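Local atomic coordinates of type II restriction enzyme BsoBI (Geobacillus stearothermophilus, PDB entry 1DC1), a protein that recognises the degenerate double-stranded DNA sequence 5'-CYCGRG-3' as a homodimer and cleaves it after the first cytosine. Residues A26-F31 and G243-A248; I280-E285 and A305-T310; L33-R38 and G128-I133. All blocks are in the same frame, centred on the assembly; numbering follows the deposited sequence.

How the interactions relate
Interactions 1 and 3 share helix 21-53, which first meets the loop 243-248 and then, further along, helix 110-152; their centres are about 12 Å apart, and they touch where Phe-31 CZ packs on Met-130 CB at 3.6 Å. Both bring protein to the nucleotides DC7 and DG8 of chain A, interaction 1 at the phosphates and interaction 3 through sugar and base. Interaction 2 packs against interaction 1, centre to centre about 11 Å, with Gly-244 O 3.4 Å from Ala-282 CB. It pairs strand 276-281, the neighbour of the strand carrying Glu-240 and Lys-242, predicted magnesium-site residues, with strand 303-306. Interactions 2 and 3 do not touch; their nearest atoms are about 10 Å apart.

Interaction 1 (A26-F31 and G243-A248); sequences AGFIAF and GGIDPA. With nucleotides of chain A; nucleotides of chain B.
Ile-245 supplies the tight part of this contact. Its CG1 sits between backbone N and carbonyl carbon (chi1 39°), which carries CD1 over one face of the Phe-28 ring, 3.7 Å from the centroid, in a CH-pi contact. The other branch, CG2, lies directly against the backbone, 3.7 Å from Gly-27 CA. At the edge of the same ring Asp-246 OD1 lies in plane, 3.7 Å from CZ, while Pro-247 CD meets CE2. The looser side is at Phe-31, whose CB is 4.4 Å from Ile-245 CD1; its ring instead turns a face to C5' of DG8 of chain A. The phosphate of DG8 is gripped by the loop backbone: Ile-245 N donates to OP1 at 2.9 Å and Asp-246 N to OP2 at 3.2 Å, and Gly-243 N donates to OP1 of DC7 of chain A. Asp-246 also caps helix 247-270 by a weak bond from Ala-248 N to OD1 (3.0 Å), and its OD2 pairs with Lys-81 of the second subunit. The loop runs from strand 235-242 into helix 247-270, flanked by helix 21-53, with helix 110-152 beyond Phe-31 and Phe-85 of the second subunit stacked on Phe-28.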
loop_
_atom_site.group_PDB
_atom_site.type_symbol
_atom_site.label_atom_id
_atom_site.label_comp_id
_atom_site.label_asym_id
_atom_site.label_seq_id
_atom_site.Cartn_x
_atom_site.Cartn_y
_atom_site.Cartn_z
ATOM N N ALA D 26 19.579 5.746 -5.497
ATOM C CA ALA D 26 19.281 7.052 -6.098
ATOM C C ALA D 26 17.808 7.436 -5.894
ATOM O O ALA D 26 17.522 8.577 -5.570
ATOM C CB ALA D 26 19.612 7.025 -7.590
ATOM N N GLY D 27 16.889 6.485 -6.089
ATOM C CA GLY D 27 15.450 6.734 -5.932
ATOM C C GLY D 27 15.080 7.099 -4.510
ATOM O O GLY D 27 14.339 8.056 -4.252
ATOM N N PHE D 28 15.616 6.345 -3.555
ATOM C CA PHE D 28 15.343 6.643 -2.164
ATOM C C PHE D 28 15.867 8.041 -1.812
ATOM O O PHE D 28 15.188 8.770 -1.126
ATOM C CB PHE D 28 15.944 5.561 -1.236
ATOM C CG PHE D 28 15.012 4.337 -1.011
ATOM C CD1 PHE D 28 13.788 4.466 -0.315
ATOM C CD2 PHE D 28 15.345 3.079 -1.515
ATOM C CE1 PHE D 28 12.928 3.378 -0.134
ATOM C CE2 PHE D 28 14.481 1.960 -1.341
ATOM C CZ PHE D 28 13.281 2.113 -0.656
ATOM N N ILE D 29 17.055 8.419 -2.292
ATOM C CA ILE D 29 17.591 9.757 -2.026
ATOM C C ILE D 29 16.710 10.894 -2.620
ATOM O O ILE D 29 16.427 11.899 -1.954
ATOM C CB ILE D 29 19.038 9.798 -2.536
ATOM C CG1 ILE D 29 19.898 8.949 -1.599
ATOM C CG2 ILE D 29 19.554 11.219 -2.616
ATOM C CD1 ILE D 29 21.304 8.690 -2.127
ATOM N N ALA D 30 16.262 10.719 -3.864
ATOM C CA ALA D 30 15.396 11.694 -4.524
ATOM C C ALA D 30 14.047 11.776 -3.814
ATOM O O ALA D 30 13.482 12.847 -3.708
ATOM C CB ALA D 30 15.195 11.316 -5.995
ATOM N N PHE D 31 13.529 10.641 -3.329
ATOM C CA PHE D 31 12.252 10.630 -2.595
ATOM C C PHE D 31 12.368 11.479 -1.310
ATOM O O PHE D 31 11.464 12.296 -1.000
ATOM C CB PHE D 31 11.852 9.178 -2.245
ATOM C CG PHE D 31 10.399 9.019 -1.770
ATOM C CD1 PHE D 31 9.361 8.852 -2.670
ATOM C CD2 PHE D 31 10.082 9.061 -0.422
ATOM C CE1 PHE D 31 8.001 8.726 -2.227
ATOM C CE2 PHE D 31 8.715 8.934 0.034
ATOM C CZ PHE D 31 7.684 8.765 -0.889
ATOM N N GLY D 243 5.689 3.847 -10.630
ATOM C CA GLY D 243 6.835 4.695 -10.394
ATOM C C GLY D 243 7.472 4.505 -9.031
ATOM O O GLY D 243 8.371 5.237 -8.659
ATOM N N GLY D 244 6.984 3.544 -8.266
ATOM C CA GLY D 244 7.565 3.327 -6.961
ATOM C C GLY D 244 9.021 2.893 -7.044
ATOM O O GLY D 244 9.438 2.168 -7.958
ATOM N N ILE D 245 9.817 3.320 -6.077
ATOM C CA ILE D 245 11.246 2.950 -6.031
ATOM C C ILE D 245 11.556 1.945 -4.955
ATOM O O ILE D 245 12.690 1.566 -4.812
ATOM C CB ILE D 245 12.203 4.178 -5.750
ATOM C CG1 ILE D 245 11.617 5.153 -4.727
ATOM C CG2 ILE D 245 12.438 4.908 -7.064
ATOM C CD1 ILE D 245 11.935 4.909 -3.312
ATOM N N ASP D 246 10.553 1.524 -4.188
ATOM C CA ASP D 246 10.813 0.629 -3.073
ATOM C C ASP D 246 10.817 -0.824 -3.534
ATOM O O ASP D 246 9.813 -1.315 -4.037
ATOM C CB ASP D 246 9.751 0.888 -1.982
ATOM C CG ASP D 246 9.813 -0.114 -0.841
ATOM O OD1 ASP D 246 10.911 -0.676 -0.583
ATOM O OD2 ASP D 246 8.757 -0.332 -0.197
ATOM N N PRO D 247 11.967 -1.524 -3.401
ATOM C CA PRO D 247 11.951 -2.910 -3.840
ATOM C C PRO D 247 10.921 -3.765 -3.061
ATOM O O PRO D 247 10.402 -4.729 -3.602
ATOM C CB PRO D 247 13.385 -3.385 -3.608
ATOM C CG PRO D 247 13.983 -2.444 -2.717
ATOM C CD PRO D 247 13.280 -1.128 -2.873
ATOM N N ALA D 248 10.620 -3.410 -1.794
ATOM C CA ALA D 248 9.677 -4.160 -0.945
ATOM C C ALA D 248 8.238 -4.061 -1.460
ATOM O O ALA D 248 7.386 -4.845 -1.058
ATOM C CB ALA D 248 9.748 -3.670 0.520
ATOM P P DG A 8 7.438 3.794 -3.468
ATOM O OP1 DG A 8 8.277 4.776 -4.134
ATOM O OP2 DG A 8 7.505 2.382 -3.865
ATOM O "O5'" DG A 8 7.818 3.930 -1.922
ATOM C "C5'" DG A 8 7.585 5.175 -1.183
ATOM C "C4'" DG A 8 7.201 4.856 0.245
ATOM O "O4'" DG A 8 5.942 4.142 0.222
ATOM C "C3'" DG A 8 8.210 3.942 0.963
ATOM O "O3'" DG A 8 8.192 4.201 2.380
ATOM C "C2'" DG A 8 7.594 2.564 0.771
ATOM C "C1'" DG A 8 6.087 2.882 0.852
ATOM N N9 DG A 8 5.207 1.912 0.194
ATOM C C8 DG A 8 5.419 1.323 -1.037
ATOM N N7 DG A 8 4.507 0.439 -1.348
ATOM C C5 DG A 8 3.620 0.453 -0.272
ATOM C C6 DG A 8 2.429 -0.333 -0.019
ATOM O O6 DG A 8 1.930 -1.205 -0.720
ATOM N N1 DG A 8 1.841 -0.017 1.205
ATOM C C2 DG A 8 2.327 0.923 2.093
ATOM N N2 DG A 8 1.627 1.120 3.216
ATOM N N3 DG A 8 3.441 1.642 1.886
ATOM C C4 DG A 8 4.030 1.364 0.690
ATOM P P DC A 7 2.688 4.544 -8.300
ATOM O OP1 DC A 7 3.829 5.009 -9.108
ATOM O OP2 DC A 7 2.049 3.231 -8.609
ATOM O "O5'" DC A 7 3.129 4.475 -6.781
ATOM C "C5'" DC A 7 3.758 5.600 -6.127
ATOM C "C4'" DC A 7 4.073 5.253 -4.688
ATOM O "O4'" DC A 7 2.866 4.957 -3.919
ATOM C "C3'" DC A 7 5.023 4.060 -4.502
ATOM O "O3'" DC A 7 5.926 4.352 -3.459
ATOM C "C2'" DC A 7 4.117 2.971 -3.975
ATOM C "C1'" DC A 7 3.052 3.737 -3.210
ATOM N N1 DC A 7 1.775 3.001 -3.151
ATOM C C2 DC A 7 1.165 2.782 -1.884
ATOM O O2 DC A 7 1.594 3.403 -0.881
ATOM N N3 DC A 7 0.108 1.924 -1.794
ATOM C C4 DC A 7 -0.389 1.363 -2.908
ATOM N N4 DC A 7 -1.410 0.510 -2.781
ATOM C C5 DC A 7 0.150 1.657 -4.217
ATOM C C6 DC A 7 1.212 2.467 -4.287
ATOM P P DC B 5 4.578 -12.857 -1.219
ATOM O OP1 DC B 5 5.449 -14.071 -1.221
ATOM O OP2 DC B 5 3.454 -12.768 -2.194
ATOM O "O5'" DC B 5 3.970 -12.753 0.242
ATOM C "C5'" DC B 5 3.121 -11.662 0.596
ATOM C "C4'" DC B 5 3.254 -11.373 2.075
ATOM O "O4'" DC B 5 4.547 -10.816 2.342
ATOM C "C3'" DC B 5 2.278 -10.319 2.590
ATOM O "O3'" DC B 5 1.050 -10.931 2.948
ATOM C "C2'" DC B 5 2.993 -9.756 3.795
ATOM C "C1'" DC B 5 4.431 -9.795 3.336
ATOM N N1 DC B 5 4.924 -8.517 2.770
ATOM C C2 DC B 5 5.259 -7.498 3.677
ATOM O O2 DC B 5 5.046 -7.691 4.902
ATOM N N3 DC B 5 5.775 -6.328 3.204
ATOM C C4 DC B 5 5.920 -6.140 1.891
ATOM N N4 DC B 5 6.408 -4.954 1.483
ATOM C C5 DC B 5 5.566 -7.152 0.935
ATOM C C6 DC B 5 5.076 -8.314 1.418
#

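Interaction 2 (I280-E285 and A305-T310); sequences IGAAIE and ANLTKT
Two backbone hydrogen bonds join Gly-281 to Ala-305 on the neighbouring strand and to Leu-307 just past its end. Gly-281 N donates to Ala-305 O at 3.1 Å, and Leu-307 N donates to Gly-281 O at 2.9 Å. CA-H...O contacts accompany them, from Ile-280 CA to Ala-305 O and from Asn-306 CA to Gly-281 O. The apolar contacts gather around Leu-307 and Ala-282. Ile-280 CG2, placed anti to the backbone N, reaches Leu-307 CB at 3.8 Å, and Ala-282 CB rests 3.7 Å from Thr-308 CG2. A mixed contact adds to these: Ile-284 runs alongside Asn-306, pointing the other way, its CB 3.9 Å from the amide ND2. The polar side-chain bonds lie in the type I beta turn from Asn-306 to Lys-309: Asn-306 OD1 accepts from Thr-308 N at 2.8 Å, in the carbonyl plane, which makes an Asx turn, and from Thr-308 OG1, which approaches from above that plane. The other end of the amide, ND2, donates to Leu-17 O and Thr-19 OG1, so both ends are held. Strands 276-281 and 303-306 are parallel neighbours linked through helix 286-298, the beta-alpha-beta crossover at one border of the sheet in this PDDEXK-clan nuclease. Backbone bonds from Ile-280 to Glu-240 and Lys-242 connect the pair to the strand bearing predicted magnesium-site residues.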
loop_
_atom_site.group_PDB
_atom_site.type_symbol
_atom_site.label_atom_id
_atom_site.label_comp_id
_atom_site.label_asym_id
_atom_site.label_seq_id
_atom_site.Cartn_x
_atom_site.Cartn_y
_atom_site.Cartn_z
ATOM N N ILE D 280 5.313 -1.011 -17.172
ATOM C CA ILE D 280 6.544 -0.239 -16.995
ATOM C C ILE D 280 6.677 -0.057 -15.492
ATOM O O ILE D 280 5.745 0.371 -14.843
ATOM C CB ILE D 280 6.438 1.167 -17.655
ATOM C CG1 ILE D 280 6.141 1.017 -19.149
ATOM C CG2 ILE D 280 7.694 1.997 -17.388
ATOM C CD1 ILE D 280 5.671 2.334 -19.809
ATOM N N GLY D 281 7.834 -0.401 -14.940
ATOM C CA GLY D 281 8.011 -0.251 -13.505
ATOM C C GLY D 281 9.402 0.231 -13.122
ATOM O O GLY D 281 10.358 -0.159 -13.753
ATOM N N ALA D 282 9.516 1.078 -12.096
ATOM C CA ALA D 282 10.833 1.534 -11.638
ATOM C C ALA D 282 11.481 0.509 -10.658
ATOM O O ALA D 282 12.712 0.402 -10.587
ATOM C CB ALA D 282 10.715 2.954 -10.979
ATOM N N ALA D 283 10.660 -0.239 -9.917
ATOM C CA ALA D 283 11.136 -1.262 -8.971
ATOM C C ALA D 283 10.764 -2.642 -9.516
ATOM O O ALA D 283 9.610 -3.071 -9.439
ATOM C CB ALA D 283 10.495 -1.050 -7.619
ATOM N N ILE D 284 11.726 -3.316 -10.111
ATOM C CA ILE D 284 11.490 -4.622 -10.692
ATOM C C ILE D 284 12.504 -5.600 -10.100
ATOM O O ILE D 284 13.705 -5.457 -10.261
ATOM C CB ILE D 284 11.576 -4.577 -12.283
ATOM C CG1 ILE D 284 10.457 -3.677 -12.832
ATOM C CG2 ILE D 284 11.388 -6.007 -12.898
ATOM C CD1 ILE D 284 10.349 -3.569 -14.384
ATOM N N GLU D 285 11.969 -6.580 -9.382
ATOM C CA GLU D 285 12.733 -7.622 -8.707
ATOM C C GLU D 285 12.870 -8.923 -9.561
ATOM O O GLU D 285 12.167 -9.091 -10.556
ATOM C CB GLU D 285 12.052 -7.860 -7.332
ATOM C CG GLU D 285 12.206 -6.606 -6.424
ATOM C CD GLU D 285 13.676 -6.387 -6.078
ATOM O OE1 GLU D 285 14.170 -7.165 -5.262
ATOM O OE2 GLU D 285 14.344 -5.503 -6.636
ATOM N N ALA D 305 9.199 -2.171 -19.774
ATOM C CA ALA D 305 10.437 -1.445 -19.607
ATOM C C ALA D 305 10.656 -1.123 -18.121
ATOM O O ALA D 305 9.697 -0.969 -17.369
ATOM C CB ALA D 305 10.426 -0.161 -20.420
ATOM N N ASN D 306 11.921 -1.099 -17.700
ATOM C CA ASN D 306 12.233 -0.698 -16.356
ATOM C C ASN D 306 12.401 0.834 -16.491
ATOM O O ASN D 306 13.290 1.324 -17.227
ATOM C CB ASN D 306 13.534 -1.298 -15.869
ATOM C CG ASN D 306 13.833 -0.889 -14.474
ATOM O OD1 ASN D 306 13.910 0.307 -14.151
ATOM N ND2 ASN D 306 13.977 -1.869 -13.610
ATOM N N LEU D 307 11.533 1.577 -15.792
ATOM C CA LEU D 307 11.497 3.036 -15.833
ATOM C C LEU D 307 12.804 3.723 -15.393
ATOM O O LEU D 307 13.038 4.868 -15.761
ATOM C CB LEU D 307 10.273 3.560 -15.030
ATOM C CG LEU D 307 9.913 5.073 -15.064
ATOM C CD1 LEU D 307 9.344 5.494 -16.427
ATOM C CD2 LEU D 307 8.885 5.394 -13.967
ATOM N N THR D 308 13.666 3.053 -14.638
ATOM C CA THR D 308 14.923 3.700 -14.228
ATOM C C THR D 308 16.032 3.526 -15.281
ATOM O O THR D 308 17.135 4.056 -15.117
ATOM C CB THR D 308 15.446 3.151 -12.877
ATOM O OG1 THR D 308 15.926 1.826 -13.059
ATOM C CG2 THR D 308 14.324 3.155 -11.819
ATOM N N LYS D 309 15.735 2.785 -16.359
ATOM C CA LYS D 309 16.692 2.533 -17.423
ATOM C C LYS D 309 16.287 3.224 -18.712
ATOM O O LYS D 309 15.414 2.782 -19.479
ATOM C CB LYS D 309 16.838 1.055 -17.617
ATOM C CG LYS D 309 17.189 0.336 -16.332
ATOM C CD LYS D 309 17.438 -1.139 -16.572
ATOM C CE LYS D 309 17.580 -1.896 -15.272
ATOM N NZ LYS D 309 18.451 -3.092 -15.442
ATOM N N THR D 310 16.951 4.349 -18.908
ATOM C CA THR D 310 16.766 5.209 -20.072
ATOM C C THR D 310 16.668 4.547 -21.423
ATOM O O THR D 310 15.809 4.905 -22.232
ATOM C CB THR D 310 17.928 6.179 -20.184
ATOM O OG1 THR D 310 18.273 6.608 -18.870
ATOM C CG2 THR D 310 17.568 7.353 -21.058
#

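Interaction 3 (L33-R38 and G128-I133); sequences LEKNKR and GTMRNI. With nucleotides of chain B; nucleotides of chain A.
Met-130 lays its thioether against helix 21-53 between Glu-34, Lys-35 and Arg-38. Bent at both chi2 (-50°) and chi3, the chain curls so that its methyl CE reaches Glu-34 CG at 3.6 Å and SD lies 3.7 Å from Lys-35 CA. The aliphatic part of Lys-35 crosses the methionine at about a right angle, CG to CG, before its ammonium end leads away. One turn further along helix 110-152, Ile-133 comes at Arg-38 from the opposite direction: CD1 is 3.5 Å from NE, oblique to the guanidinium, and CG2 touches Glu-34. Behind this first shell, Arg-38 NE donates to Glu-34 OE2 at 3.0 Å in a salt bridge within one helix, meeting the carboxylate on its anti side and 34° out of its plane. The bridge ties together the two side chains that Ile-133 touches with CG2 and CD1. The helix axes stay 10.6 Å apart, their directions 127° from one another, and side chains bridge the distance. Another side of helix 110-152 faces DNA. Asn-132 OD1 accepts from N2 of DG10 of chain B, and its ND2 gives to N3 of that base at 2.9 Å, while also bonding Gly-128 O one turn back, which steadies the amide. Arg-131, a DNA-interacting residue, turns a guanidinium face to O4' of DG8 of chain A, and N3 of the same nucleotide lies in plane at the edge of that group. Helix 110-152 is therefore two-sided: toward helix 21-53 the contact is made by carbon and sulphur of Met-130 and Ile-133, which pack on the chains and the salt-bridged ends of Glu-34 and Arg-38, with no hydrogen bond across, and toward DNA the amide of Asn-132 pairs with N2 and N3 of the guanine, on the base's minor-groove edge.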
loop_
_atom_site.group_PDB
_atom_site.type_symbol
_atom_site.label_atom_id
_atom_site.label_comp_id
_atom_site.label_asym_id
_atom_site.label_seq_id
_atom_site.Cartn_x
_atom_site.Cartn_y
_atom_site.Cartn_z
ATOM N N LEU D 33 14.560 13.875 -0.749
ATOM C CA LEU D 33 14.708 15.287 -1.076
ATOM C C LEU D 33 13.370 15.937 -1.316
ATOM O O LEU D 33 13.127 17.074 -0.896
ATOM C CB LEU D 33 15.580 15.471 -2.323
ATOM C CG LEU D 33 17.064 15.688 -1.954
ATOM C CD1 LEU D 33 17.461 14.949 -0.632
ATOM C CD2 LEU D 33 17.908 15.193 -3.139
ATOM N N GLU D 34 12.493 15.215 -2.002
ATOM C CA GLU D 34 11.170 15.765 -2.303
ATOM C C GLU D 34 10.338 15.847 -1.020
ATOM O O GLU D 34 9.626 16.820 -0.803
ATOM C CB GLU D 34 10.505 14.897 -3.364
ATOM C CG GLU D 34 9.094 15.283 -3.761
ATOM C CD GLU D 34 9.027 16.607 -4.483
ATOM O OE1 GLU D 34 10.075 17.118 -4.899
ATOM O OE2 GLU D 34 7.901 17.121 -4.620
ATOM N N LYS D 35 10.435 14.820 -0.179
ATOM C CA LYS D 35 9.755 14.791 1.115
ATOM C C LYS D 35 10.145 16.015 1.930
ATOM O O LYS D 35 9.277 16.658 2.508
ATOM C CB LYS D 35 10.118 13.514 1.882
ATOM C CG LYS D 35 9.230 13.259 3.045
ATOM C CD LYS D 35 9.398 11.823 3.540
ATOM C CE LYS D 35 10.405 11.679 4.682
ATOM N NZ LYS D 35 10.222 10.420 5.483
ATOM N N ASN D 36 11.438 16.347 1.989
ATOM C CA ASN D 36 11.859 17.528 2.751
ATOM C C ASN D 36 11.304 18.832 2.168
ATOM O O ASN D 36 10.903 19.735 2.906
ATOM C CB ASN D 36 13.351 17.542 2.862
ATOM C CG ASN D 36 13.819 16.542 3.863
ATOM O OD1 ASN D 36 13.281 16.495 4.962
ATOM N ND2 ASN D 36 14.780 15.707 3.498
ATOM N N LYS D 37 11.235 18.908 0.847
ATOM C CA LYS D 37 10.659 20.064 0.175
ATOM C C LYS D 37 9.181 20.211 0.522
ATOM O O LYS D 37 8.692 21.331 0.720
ATOM C CB LYS D 37 10.766 19.916 -1.349
ATOM C CG LYS D 37 12.168 20.000 -1.935
ATOM C CD LYS D 37 12.067 19.886 -3.460
ATOM C CE LYS D 37 13.393 19.501 -4.076
ATOM N NZ LYS D 37 13.448 19.847 -5.509
ATOM N N ARG D 38 8.465 19.083 0.558
ATOM C CA ARG D 38 7.018 19.060 0.874
ATOM C C ARG D 38 6.650 19.223 2.369
ATOM O O ARG D 38 5.497 19.521 2.716
ATOM C CB ARG D 38 6.414 17.742 0.361
ATOM C CG ARG D 38 6.411 17.619 -1.147
ATOM C CD ARG D 38 5.739 18.821 -1.816
ATOM N NE ARG D 38 5.698 18.608 -3.250
ATOM C CZ ARG D 38 4.935 19.288 -4.109
ATOM N NH1 ARG D 38 4.127 20.252 -3.678
ATOM N NH2 ARG D 38 4.960 18.979 -5.403
ATOM N N GLY D 128 1.084 9.970 2.777
ATOM C CA GLY D 128 0.078 9.742 1.752
ATOM C C GLY D 128 0.283 10.655 0.557
ATOM O O GLY D 128 0.240 10.204 -0.590
ATOM N N THR D 129 0.530 11.930 0.822
ATOM C CA THR D 129 0.772 12.927 -0.201
ATOM C C THR D 129 1.995 12.548 -1.052
ATOM O O THR D 129 1.953 12.605 -2.295
ATOM C CB THR D 129 0.982 14.267 0.475
ATOM O OG1 THR D 129 -0.311 14.834 0.729
ATOM C CG2 THR D 129 1.840 15.202 -0.370
ATOM N N MET D 130 3.067 12.135 -0.388
ATOM C CA MET D 130 4.314 11.747 -1.053
ATOM C C MET D 130 4.108 10.533 -1.993
ATOM O O MET D 130 4.680 10.481 -3.068
ATOM C CB MET D 130 5.372 11.437 0.008
ATOM C CG MET D 130 6.070 12.662 0.610
ATOM S SD MET D 130 6.684 13.794 -0.685
ATOM C CE MET D 130 7.718 12.753 -1.639
ATOM N N ARG D 131 3.315 9.540 -1.583
ATOM C CA ARG D 131 3.056 8.361 -2.435
ATOM C C ARG D 131 2.358 8.817 -3.743
ATOM O O ARG D 131 2.698 8.371 -4.815
ATOM C CB ARG D 131 2.231 7.317 -1.622
ATOM C CG ARG D 131 3.105 6.691 -0.446
ATOM C CD ARG D 131 2.263 5.822 0.526
ATOM N NE ARG D 131 3.036 5.009 1.491
ATOM C CZ ARG D 131 3.818 5.531 2.438
ATOM N NH1 ARG D 131 3.948 6.830 2.545
ATOM N NH2 ARG D 131 4.383 4.771 3.347
ATOM N N ASN D 132 1.440 9.774 -3.646
ATOM C CA ASN D 132 0.740 10.313 -4.807
ATOM C C ASN D 132 1.728 11.134 -5.645
ATOM O O ASN D 132 1.699 11.073 -6.874
ATOM C CB ASN D 132 -0.463 11.184 -4.359
ATOM C CG ASN D 132 -1.680 10.340 -3.956
ATOM O OD1 ASN D 132 -2.426 9.882 -4.810
ATOM N ND2 ASN D 132 -1.864 10.124 -2.662
ATOM N N ILE D 133 2.615 11.886 -4.990
ATOM C CA ILE D 133 3.609 12.679 -5.712
ATOM C C ILE D 133 4.530 11.776 -6.557
ATOM O O ILE D 133 4.786 12.061 -7.727
ATOM C CB ILE D 133 4.423 13.515 -4.734
ATOM C CG1 ILE D 133 3.592 14.733 -4.304
ATOM C CG2 ILE D 133 5.701 13.945 -5.403
ATOM C CD1 ILE D 133 4.133 15.523 -3.122
ATOM P P DG B 10 -5.089 11.341 5.456
ATOM O OP1 DG B 10 -5.341 12.415 6.455
ATOM O OP2 DG B 10 -6.227 10.556 4.928
ATOM O "O5'" DG B 10 -4.177 11.954 4.308
ATOM C "C5'" DG B 10 -4.711 12.442 3.096
ATOM C "C4'" DG B 10 -3.693 12.256 1.990
ATOM O "O4'" DG B 10 -3.338 10.864 1.898
ATOM C "C3'" DG B 10 -4.281 12.612 0.633
ATOM O "O3'" DG B 10 -3.913 13.926 0.306
ATOM C "C2'" DG B 10 -3.643 11.639 -0.332
ATOM C "C1'" DG B 10 -3.414 10.416 0.540
ATOM N N9 DG B 10 -4.472 9.419 0.458
ATOM C C8 DG B 10 -5.280 8.994 1.492
ATOM N N7 DG B 10 -6.068 8.014 1.152
ATOM C C5 DG B 10 -5.782 7.794 -0.195
ATOM C C6 DG B 10 -6.321 6.820 -1.124
ATOM O O6 DG B 10 -7.214 5.988 -0.935
ATOM N N1 DG B 10 -5.714 6.918 -2.387
ATOM C C2 DG B 10 -4.775 7.877 -2.742
ATOM N N2 DG B 10 -4.347 7.850 -4.042
ATOM N N3 DG B 10 -4.294 8.801 -1.893
ATOM C C4 DG B 10 -4.823 8.681 -0.645
ATOM P P DG A 8 7.438 3.794 -3.468
ATOM O OP1 DG A 8 8.277 4.776 -4.134
ATOM O OP2 DG A 8 7.505 2.382 -3.865
ATOM O "O5'" DG A 8 7.818 3.930 -1.922
ATOM C "C5'" DG A 8 7.585 5.175 -1.183
ATOM C "C4'" DG A 8 7.201 4.856 0.245
ATOM O "O4'" DG A 8 5.942 4.142 0.222
ATOM C "C3'" DG A 8 8.210 3.942 0.963
ATOM O "O3'" DG A 8 8.192 4.201 2.380
ATOM C "C2'" DG A 8 7.594 2.564 0.771
ATOM C "C1'" DG A 8 6.087 2.882 0.852
ATOM N N9 DG A 8 5.207 1.912 0.194
ATOM C C8 DG A 8 5.419 1.323 -1.037
ATOM N N7 DG A 8 4.507 0.439 -1.348
ATOM C C5 DG A 8 3.620 0.453 -0.272
ATOM C C6 DG A 8 2.429 -0.333 -0.019
ATOM O O6 DG A 8 1.930 -1.205 -0.720
ATOM N N1 DG A 8 1.841 -0.017 1.205
ATOM C C2 DG A 8 2.327 0.923 2.093
ATOM N N2 DG A 8 1.627 1.120 3.216
ATOM N N3 DG A 8 3.441 1.642 1.886
ATOM C C4 DG A 8 4.030 1.364 0.690
ATOM P P DC A 7 2.688 4.544 -8.300
ATOM O OP1 DC A 7 3.829 5.009 -9.108
ATOM O OP2 DC A 7 2.049 3.231 -8.609
ATOM O "O5'" DC A 7 3.129 4.475 -6.781
ATOM C "C5'" DC A 7 3.758 5.600 -6.127
ATOM C "C4'" DC A 7 4.073 5.253 -4.688
ATOM O "O4'" DC A 7 2.866 4.957 -3.919
ATOM C "C3'" DC A 7 5.023 4.060 -4.502
ATOM O "O3'" DC A 7 5.926 4.352 -3.459
ATOM C "C2'" DC A 7 4.117 2.971 -3.975
ATOM C "C1'" DC A 7 3.052 3.737 -3.210
ATOM N N1 DC A 7 1.775 3.001 -3.151
ATOM C C2 DC A 7 1.165 2.782 -1.884
ATOM O O2 DC A 7 1.594 3.403 -0.881
ATOM N N3 DC A 7 0.108 1.924 -1.794
ATOM C C4 DC A 7 -0.389 1.363 -2.908
ATOM N N4 DC A 7 -1.410 0.510 -2.781
ATOM C C5 DC A 7 0.150 1.657 -4.217
ATOM C C6 DC A 7 1.212 2.467 -4.287
#